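Local coordinates for protein transcriptional regulator ZitR (PDB 6FI9) that represses the zit operon when zinc is present, binding as a homodimer to two palindromic operator sites in the zit promoter, at residues Val32-Thr37 with Gln74-Ile79; Met43-Glu48 with Ala53-Gln58. The protein carries 3 engineered substitutions. All coordinates share one frame; numbering follows the deposited sequence.

Contact 1 of 2, residues Val32-Thr37 with Gln74-Ile79; sequences VKLTST and QEQELI
L34 and L78 meet end to end through one methyl each, CD1 of L34 lying 3.9 Å from CD1 of L78. The other methyl of L34, CD2, sits 3.9 Å from NE2 of Q76, whose side chain runs alongside the leucine, pointing the other way. That amide nitrogen comes no nearer than 3.9 Å to the backbone O of K33, too long for a hydrogen bond; Q76 meets L34 by van der Waals contact. An extended chain beyond CG (chi2 -178°) carries the Q76 amide across to the other segment, while the long, charged K33 suits the exposed margin, its amine leading away from the contact. The two segments are the lead-in to helix 36-47 and the turn between helix 63-75 and strand 79-82, where the predicted helix-turn-helix passes into the wing of the MarR-type winged-helix domain. L42 of helix 36-47 touches both leucines, and L73 packs on L34, giving the branched side chains an apolar setting. Backbone hydrogen bonds of L78 with T96, and one from K98 NZ to O of Q76, tie the turn to the chain after the second wing strand. L34 also packs on E39, a ligand of one bound zinc ion.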
ATOM      1  N   VAL A  32     -20.487  11.552   9.547  1.00134.20           N
ATOM      2  CA  VAL A  32     -20.732  11.656   8.102  1.00134.50           C
ATOM      3  C   VAL A  32     -19.992  10.568   7.313  1.00135.82           C
ATOM      4  O   VAL A  32     -18.868  10.202   7.667  1.00132.80           O
ATOM      5  CB  VAL A  32     -20.459  13.075   7.530  1.00138.48           C
ATOM      6  CG1 VAL A  32     -21.523  14.074   7.981  1.00141.21           C
ATOM      7  CG2 VAL A  32     -19.058  13.567   7.887  1.00135.34           C
ATOM      8  N   LYS A  33     -20.632  10.069   6.239  1.00133.75           N
ATOM      9  CA  LYS A  33     -20.096   9.024   5.366  1.00132.46           C
ATOM     10  C   LYS A  33     -19.167   9.624   4.305  1.00136.43           C
ATOM     11  O   LYS A  33     -19.638  10.132   3.282  1.00137.65           O
ATOM     12  CB  LYS A  33     -21.231   8.206   4.714  1.00137.26           C
ATOM     13  CG  LYS A  33     -22.067   7.382   5.690  1.00148.34           C
ATOM     14  CD  LYS A  33     -23.320   6.828   5.015  1.00156.21           C
ATOM     15  CE  LYS A  33     -24.244   6.138   5.980  1.00160.72           C
ATOM     16  NZ  LYS A  33     -25.413   5.551   5.280  1.00169.31           N
ATOM     17  N   LEU A  34     -17.845   9.597   4.576  1.00131.31           N
ATOM     18  CA  LEU A  34     -16.801  10.127   3.685  1.00130.07           C
ATOM     19  C   LEU A  34     -15.565   9.228   3.684  1.00132.05           C
ATOM     20  O   LEU A  34     -15.236   8.635   4.715  1.00130.55           O
ATOM     21  CB  LEU A  34     -16.396  11.561   4.084  1.00129.73           C
ATOM     22  CG  LEU A  34     -17.408  12.687   3.845  1.00137.32           C
ATOM     23  CD1 LEU A  34     -17.052  13.906   4.658  1.00136.91           C
ATOM     24  CD2 LEU A  34     -17.501  13.058   2.372  1.00141.17           C
ATOM     25  N   THR A  35     -14.867   9.150   2.530  1.00128.22           N
ATOM     26  CA  THR A  35     -13.658   8.331   2.355  1.00125.91           C
ATOM     27  C   THR A  35     -12.430   8.955   3.032  1.00128.12           C
ATOM     28  O   THR A  35     -12.517  10.065   3.571  1.00128.06           O
ATOM     29  CB  THR A  35     -13.407   8.004   0.868  1.00133.89           C
ATOM     30  OG1 THR A  35     -13.310   9.213   0.116  1.00134.05           O
ATOM     31  CG2 THR A  35     -14.467   7.087   0.275  1.00135.01           C
ATOM     32  N   SER A  36     -11.289   8.229   3.005  1.00122.86           N
ATOM     33  CA  SER A  36     -10.013   8.655   3.590  1.00120.44           C
ATOM     34  C   SER A  36      -9.566  10.014   3.028  1.00122.30           C
ATOM     35  O   SER A  36      -9.357  10.957   3.797  1.00121.35           O
ATOM     36  CB  SER A  36      -8.935   7.597   3.356  1.00123.02           C
ATOM     37  OG  SER A  36      -9.293   6.330   3.883  1.00133.57           O
ATOM     38  N   THR A  37      -9.483  10.115   1.685  1.00117.94           N
ATOM     39  CA  THR A  37      -9.076  11.317   0.952  1.00117.16           C
ATOM     40  C   THR A  37     -10.049  12.472   1.148  1.00120.94           C
ATOM     41  O   THR A  37      -9.609  13.586   1.431  1.00119.36           O
ATOM     42  CB  THR A  37      -8.836  11.003  -0.535  1.00127.04           C
ATOM     43  OG1 THR A  37     -10.015  10.421  -1.096  1.00129.75           O
ATOM     44  CG2 THR A  37      -7.636  10.086  -0.759  1.00124.52           C
ATOM     45  N   GLN A  74     -18.812  18.918  -2.227  1.00125.12           N
ATOM     46  CA  GLN A  74     -19.667  20.105  -2.348  1.00127.79           C
ATOM     47  C   GLN A  74     -21.158  19.727  -2.403  1.00134.57           C
ATOM     48  O   GLN A  74     -22.015  20.566  -2.114  1.00136.51           O
ATOM     49  CB  GLN A  74     -19.247  21.001  -3.533  1.00129.92           C
ATOM     50  CG  GLN A  74     -19.528  20.433  -4.930  1.00149.55           C
ATOM     51  CD  GLN A  74     -19.237  21.435  -6.025  1.00171.70           C
ATOM     52  OE1 GLN A  74     -19.720  22.577  -6.019  1.00169.42           O
ATOM     53  NE2 GLN A  74     -18.444  21.022  -7.003  1.00162.97           N
ATOM     54  N   GLU A  75     -21.449  18.458  -2.773  1.00130.87           N
ATOM     55  CA  GLU A  75     -22.788  17.876  -2.850  1.00133.67           C
ATOM     56  C   GLU A  75     -23.423  17.827  -1.468  1.00136.46           C
ATOM     57  O   GLU A  75     -24.614  18.106  -1.338  1.00139.99           O
ATOM     58  CB  GLU A  75     -22.724  16.454  -3.431  1.00134.91           C
ATOM     59  CG  GLU A  75     -23.176  16.339  -4.875  1.00149.99           C
ATOM     60  CD  GLU A  75     -22.878  14.992  -5.510  1.00171.54           C
ATOM     61  OE1 GLU A  75     -23.470  13.979  -5.072  1.00166.68           O
ATOM     62  OE2 GLU A  75     -22.050  14.950  -6.448  1.00165.42           O
ATOM     63  N   GLN A  76     -22.624  17.484  -0.439  1.00128.16           N
ATOM     64  CA  GLN A  76     -23.072  17.381   0.950  1.00127.64           C
ATOM     65  C   GLN A  76     -22.906  18.696   1.736  1.00130.84           C
ATOM     66  O   GLN A  76     -22.890  18.672   2.969  1.00129.98           O
ATOM     67  CB  GLN A  76     -22.395  16.196   1.655  1.00125.89           C
ATOM     68  CG  GLN A  76     -22.901  14.844   1.176  1.00142.87           C
ATOM     69  CD  GLN A  76     -22.242  13.714   1.915  1.00167.57           C
ATOM     70  OE1 GLN A  76     -22.641  13.355   3.027  1.00164.18           O
ATOM     71  NE2 GLN A  76     -21.219  13.126   1.311  1.00161.62           N
ATOM     72  N   GLU A  77     -22.833  19.846   1.015  1.00127.58           N
ATOM     73  CA  GLU A  77     -22.710  21.216   1.547  1.00127.49           C
ATOM     74  C   GLU A  77     -21.539  21.384   2.540  1.00127.91           C
ATOM     75  O   GLU A  77     -21.676  22.069   3.559  1.00127.66           O
ATOM     76  CB  GLU A  77     -24.050  21.708   2.149  1.00132.61           C
ATOM     77  CG  GLU A  77     -25.135  21.987   1.122  1.00147.10           C
ATOM     78  CD  GLU A  77     -26.495  22.318   1.705  1.00169.92           C
ATOM     79  OE1 GLU A  77     -27.219  21.378   2.108  1.00159.58           O
ATOM     80  OE2 GLU A  77     -26.841  23.520   1.749  1.00168.19           O
ATOM     81  N   LEU A  78     -20.383  20.763   2.224  1.00121.68           N
ATOM     82  CA  LEU A  78     -19.172  20.800   3.055  1.00118.19           C
ATOM     83  C   LEU A  78     -18.173  21.859   2.580  1.00121.70           C
ATOM     84  O   LEU A  78     -17.539  22.512   3.410  1.00119.95           O
ATOM     85  CB  LEU A  78     -18.497  19.410   3.131  1.00115.48           C
ATOM     86  CG  LEU A  78     -19.318  18.264   3.740  1.00120.59           C
ATOM     87  CD1 LEU A  78     -18.946  16.939   3.115  1.00119.15           C
ATOM     88  CD2 LEU A  78     -19.153  18.194   5.243  1.00121.79           C
ATOM     89  N   ILE A  79     -18.030  22.028   1.253  1.00119.57           N
ATOM     90  CA  ILE A  79     -17.107  23.001   0.650  1.00118.66           C
ATOM     91  C   ILE A  79     -17.827  23.969  -0.297  1.00127.59           C
ATOM     92  O   ILE A  79     -18.781  23.574  -0.974  1.00129.68           O
ATOM     93  CB  ILE A  79     -15.886  22.320  -0.020  1.00118.68           C
ATOM     94  CG1 ILE A  79     -16.313  21.178  -0.981  1.00119.73           C
ATOM     95  CG2 ILE A  79     -14.907  21.827   1.047  1.00116.35           C
ATOM     96  CD1 ILE A  79     -15.386  20.901  -2.149  1.00123.31           C
TER

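Contact 2 of 2, residues Met43-Glu48 with Ala53-Gln58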
ATOM      1  N   MET A  43      -9.616  18.693   5.966  1.00104.78           N
ATOM      2  CA  MET A  43      -8.583  18.968   6.964  1.00103.37           C
ATOM      3  C   MET A  43      -7.600  20.057   6.497  1.00107.90           C
ATOM      4  O   MET A  43      -7.356  21.002   7.250  1.00107.54           O
ATOM      5  CB  MET A  43      -7.858  17.661   7.335  1.00103.84           C
ATOM      6  CG  MET A  43      -6.871  17.795   8.463  1.00106.16           C
ATOM      7  SD  MET A  43      -5.878  16.299   8.623  1.00108.09           S
ATOM      8  CE  MET A  43      -4.451  16.982   9.419  1.00104.28           C
ATOM      9  N   ILE A  44      -7.053  19.927   5.261  1.00105.00           N
ATOM     10  CA  ILE A  44      -6.100  20.884   4.671  1.00104.75           C
ATOM     11  C   ILE A  44      -6.773  22.213   4.301  1.00112.20           C
ATOM     12  O   ILE A  44      -6.112  23.252   4.309  1.00111.13           O
ATOM     13  CB  ILE A  44      -5.266  20.302   3.489  1.00106.57           C
ATOM     14  CG1 ILE A  44      -6.152  19.736   2.356  1.00107.65           C
ATOM     15  CG2 ILE A  44      -4.251  19.269   3.983  1.00106.09           C
ATOM     16  CD1 ILE A  44      -5.592  19.930   0.961  1.00113.61           C
ATOM     17  N   LEU A  45      -8.084  22.176   3.985  1.00112.70           N
ATOM     18  CA  LEU A  45      -8.878  23.361   3.642  1.00115.18           C
ATOM     19  C   LEU A  45      -9.262  24.182   4.878  1.00120.75           C
ATOM     20  O   LEU A  45      -9.542  25.377   4.754  1.00121.79           O
ATOM     21  CB  LEU A  45     -10.138  22.981   2.844  1.00117.18           C
ATOM     22  CG  LEU A  45      -9.941  22.682   1.359  1.00122.02           C
ATOM     23  CD1 LEU A  45     -11.157  22.012   0.782  1.00123.96           C
ATOM     24  CD2 LEU A  45      -9.646  23.942   0.573  1.00125.48           C
ATOM     25  N   ALA A  46      -9.278  23.539   6.063  1.00117.03           N
ATOM     26  CA  ALA A  46      -9.609  24.166   7.342  1.00117.87           C
ATOM     27  C   ALA A  46      -8.531  25.167   7.763  1.00120.50           C
ATOM     28  O   ALA A  46      -8.862  26.297   8.129  1.00121.44           O
ATOM     29  CB  ALA A  46      -9.785  23.101   8.414  1.00118.38           C
ATOM     30  N   ALA A  47      -7.249  24.761   7.688  1.00114.86           N
ATOM     31  CA  ALA A  47      -6.105  25.598   8.053  1.00113.80           C
ATOM     32  C   ALA A  47      -5.859  26.703   7.028  1.00117.71           C
ATOM     33  O   ALA A  47      -5.730  27.867   7.413  1.00118.44           O
ATOM     34  CB  ALA A  47      -4.857  24.741   8.224  1.00112.51           C
ATOM     35  N   GLU A  48      -5.809  26.342   5.730  1.00113.25           N
ATOM     36  CA  GLU A  48      -5.550  27.274   4.628  1.00113.07           C
ATOM     37  C   GLU A  48      -6.528  27.087   3.471  1.00115.10           C
ATOM     38  O   GLU A  48      -6.763  25.953   3.045  1.00113.45           O
ATOM     39  CB  GLU A  48      -4.103  27.109   4.116  1.00113.09           C
ATOM     40  CG  GLU A  48      -3.037  27.667   5.047  1.00126.32           C
ATOM     41  CD  GLU A  48      -1.609  27.224   4.785  1.00151.85           C
ATOM     42  OE1 GLU A  48      -1.318  26.741   3.666  1.00152.25           O
ATOM     43  OE2 GLU A  48      -0.773  27.368   5.708  1.00146.72           O
ATOM     44  N   ALA A  53      -5.646  23.070  -7.626  1.00114.24           N
ATOM     45  CA  ALA A  53      -4.291  22.623  -7.944  1.00112.58           C
ATOM     46  C   ALA A  53      -3.486  22.201  -6.717  1.00114.17           C
ATOM     47  O   ALA A  53      -2.818  21.169  -6.767  1.00112.28           O
ATOM     48  CB  ALA A  53      -3.555  23.708  -8.712  1.00113.90           C
ATOM     49  N   ARG A  54      -3.539  22.996  -5.627  1.00110.81           N
ATOM     50  CA  ARG A  54      -2.815  22.724  -4.382  1.00109.09           C
ATOM     51  C   ARG A  54      -3.303  21.449  -3.689  1.00112.64           C
ATOM     52  O   ARG A  54      -2.487  20.751  -3.092  1.00110.98           O
ATOM     53  CB  ARG A  54      -2.862  23.934  -3.434  1.00110.93           C
ATOM     54  CG  ARG A  54      -1.927  23.841  -2.227  1.00124.69           C
ATOM     55  CD  ARG A  54      -2.308  24.839  -1.153  1.00141.13           C
ATOM     56  NE  ARG A  54      -1.510  24.674   0.064  1.00152.20           N
ATOM     57  CZ  ARG A  54      -2.011  24.345   1.249  1.00165.69           C
ATOM     58  NH1 ARG A  54      -3.315  24.145   1.396  1.00154.33           N
ATOM     59  NH2 ARG A  54      -1.213  24.222   2.302  1.00150.64           N
ATOM     60  N   ILE A  55      -4.615  21.132  -3.789  1.00110.78           N
ATOM     61  CA  ILE A  55      -5.222  19.921  -3.206  1.00110.34           C
ATOM     62  C   ILE A  55      -4.544  18.667  -3.795  1.00114.14           C
ATOM     63  O   ILE A  55      -4.194  17.762  -3.040  1.00111.92           O
ATOM     64  CB  ILE A  55      -6.779  19.914  -3.354  1.00115.31           C
ATOM     65  CG1 ILE A  55      -7.424  21.101  -2.591  1.00116.27           C
ATOM     66  CG2 ILE A  55      -7.385  18.579  -2.890  1.00115.90           C
ATOM     67  CD1 ILE A  55      -8.810  21.553  -3.102  1.00124.17           C
ATOM     68  N   ALA A  56      -4.307  18.658  -5.127  1.00112.95           N
ATOM     69  CA  ALA A  56      -3.634  17.571  -5.850  1.00112.83           C
ATOM     70  C   ALA A  56      -2.165  17.447  -5.431  1.00115.93           C
ATOM     71  O   ALA A  56      -1.639  16.336  -5.363  1.00114.48           O
ATOM     72  CB  ALA A  56      -3.728  17.803  -7.353  1.00115.28           C
ATOM     73  N   GLU A  57      -1.517  18.593  -5.147  1.00113.11           N
ATOM     74  CA  GLU A  57      -0.119  18.698  -4.721  1.00111.91           C
ATOM     75  C   GLU A  57       0.059  18.169  -3.290  1.00114.80           C
ATOM     76  O   GLU A  57       1.003  17.417  -3.037  1.00113.57           O
ATOM     77  CB  GLU A  57       0.359  20.164  -4.846  1.00113.66           C
ATOM     78  CG  GLU A  57       1.830  20.408  -4.539  1.00122.02           C
ATOM     79  CD  GLU A  57       2.105  21.168  -3.253  1.00137.35           C
ATOM     80  OE1 GLU A  57       2.893  20.658  -2.425  1.00133.94           O
ATOM     81  OE2 GLU A  57       1.540  22.271  -3.073  1.00126.20           O
ATOM     82  N   GLN A  58      -0.845  18.563  -2.366  1.00111.52           N
ATOM     83  CA  GLN A  58      -0.823  18.166  -0.957  1.00110.41           C
ATOM     84  C   GLN A  58      -1.133  16.680  -0.786  1.00114.80           C
ATOM     85  O   GLN A  58      -0.352  15.967  -0.159  1.00113.62           O
ATOM     86  CB  GLN A  58      -1.800  19.021  -0.121  1.00112.48           C
ATOM     87  CG  GLN A  58      -1.390  20.482   0.059  1.00130.68           C
ATOM     88  CD  GLN A  58      -0.359  20.669   1.138  1.00156.57           C
ATOM     89  OE1 GLN A  58      -0.654  20.586   2.336  1.00154.12           O
ATOM     90  NE2 GLN A  58       0.876  20.940   0.735  1.00150.49           N
TER
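Helix 43-47 and helix 53-58 run at 122° to one another, their axes approaching to 11.4 Å, with the CA atoms of I44 and I55 nearest each other. I44 is directed at helix 53-58 and buries 84 Å² against it, the largest share of any residue in this contact. Its CD1 lies 4.0 Å from CB of Q58 and 4.2 Å from CG1 of I55, so a single methyl is lodged against two residues of the facing helix. The first torsion of I44 (chi1 56°), with CG1 between the backbone N and the carbonyl carbon, places the CG1-CD1 arm against this pair, while CG2 faces OE1 of Q58 at a loose 4.2 Å. Deeper in, L45 CD2 approaches I55 CD1 at 4.5 Å; the buried aliphatic setting beside W93 of the wing suits both L45 and I55. The solvent-facing edge is polar. R54, its chain stretched from CG to NE, carries its guanidinium back to the C-terminal end of helix 36-47, where E48 leaves helical geometry. There E48 OE1 and R54 NH2 form a 2.9 Å salt bridge. The oxygen lies over one guanidinium face, well out of the plane, so the attraction is between charges and no N-H points at it; the carboxylate and guanidinium planes are 38° apart. On the opposite face, CD of Q58 stands 3.8 Å from the guanidinium plane of R54, displaced toward its edge, so the guanidinium lies between the carboxylate and the Q58 amide. The Q58 chain is bent at its second torsion. The backbone O of I44 lies near the guanidinium plane, at the group's edge. Helix 52-59 is the first helix of the predicted helix-turn-helix, and its packing on the preceding helix, with an aliphatic interior and a charged border, belongs to the helical core of the winged-helix DNA-binding domain of MarR regulators.

Overall arrangement
Both contacts use helix 36-47, contact 1 through its N-terminal lead-in and contact 2 through its C-terminal end, with centres about 14 Å apart. Contact 2 packs the helix's end on helix 52-59, while contact 1 sets its lead-in against the turn leaving helix 63-75. I79 CG2 and L45 CD1, 3.8 Å apart, pack the two together. Each is partly buried, with aliphatic side chains inside and polar ones outside. Contact 1 is the smaller; neither has a hydrogen bond across it, and only contact 2 has a salt bridge, at its border. Each also lies next to a different one of the two zinc sites.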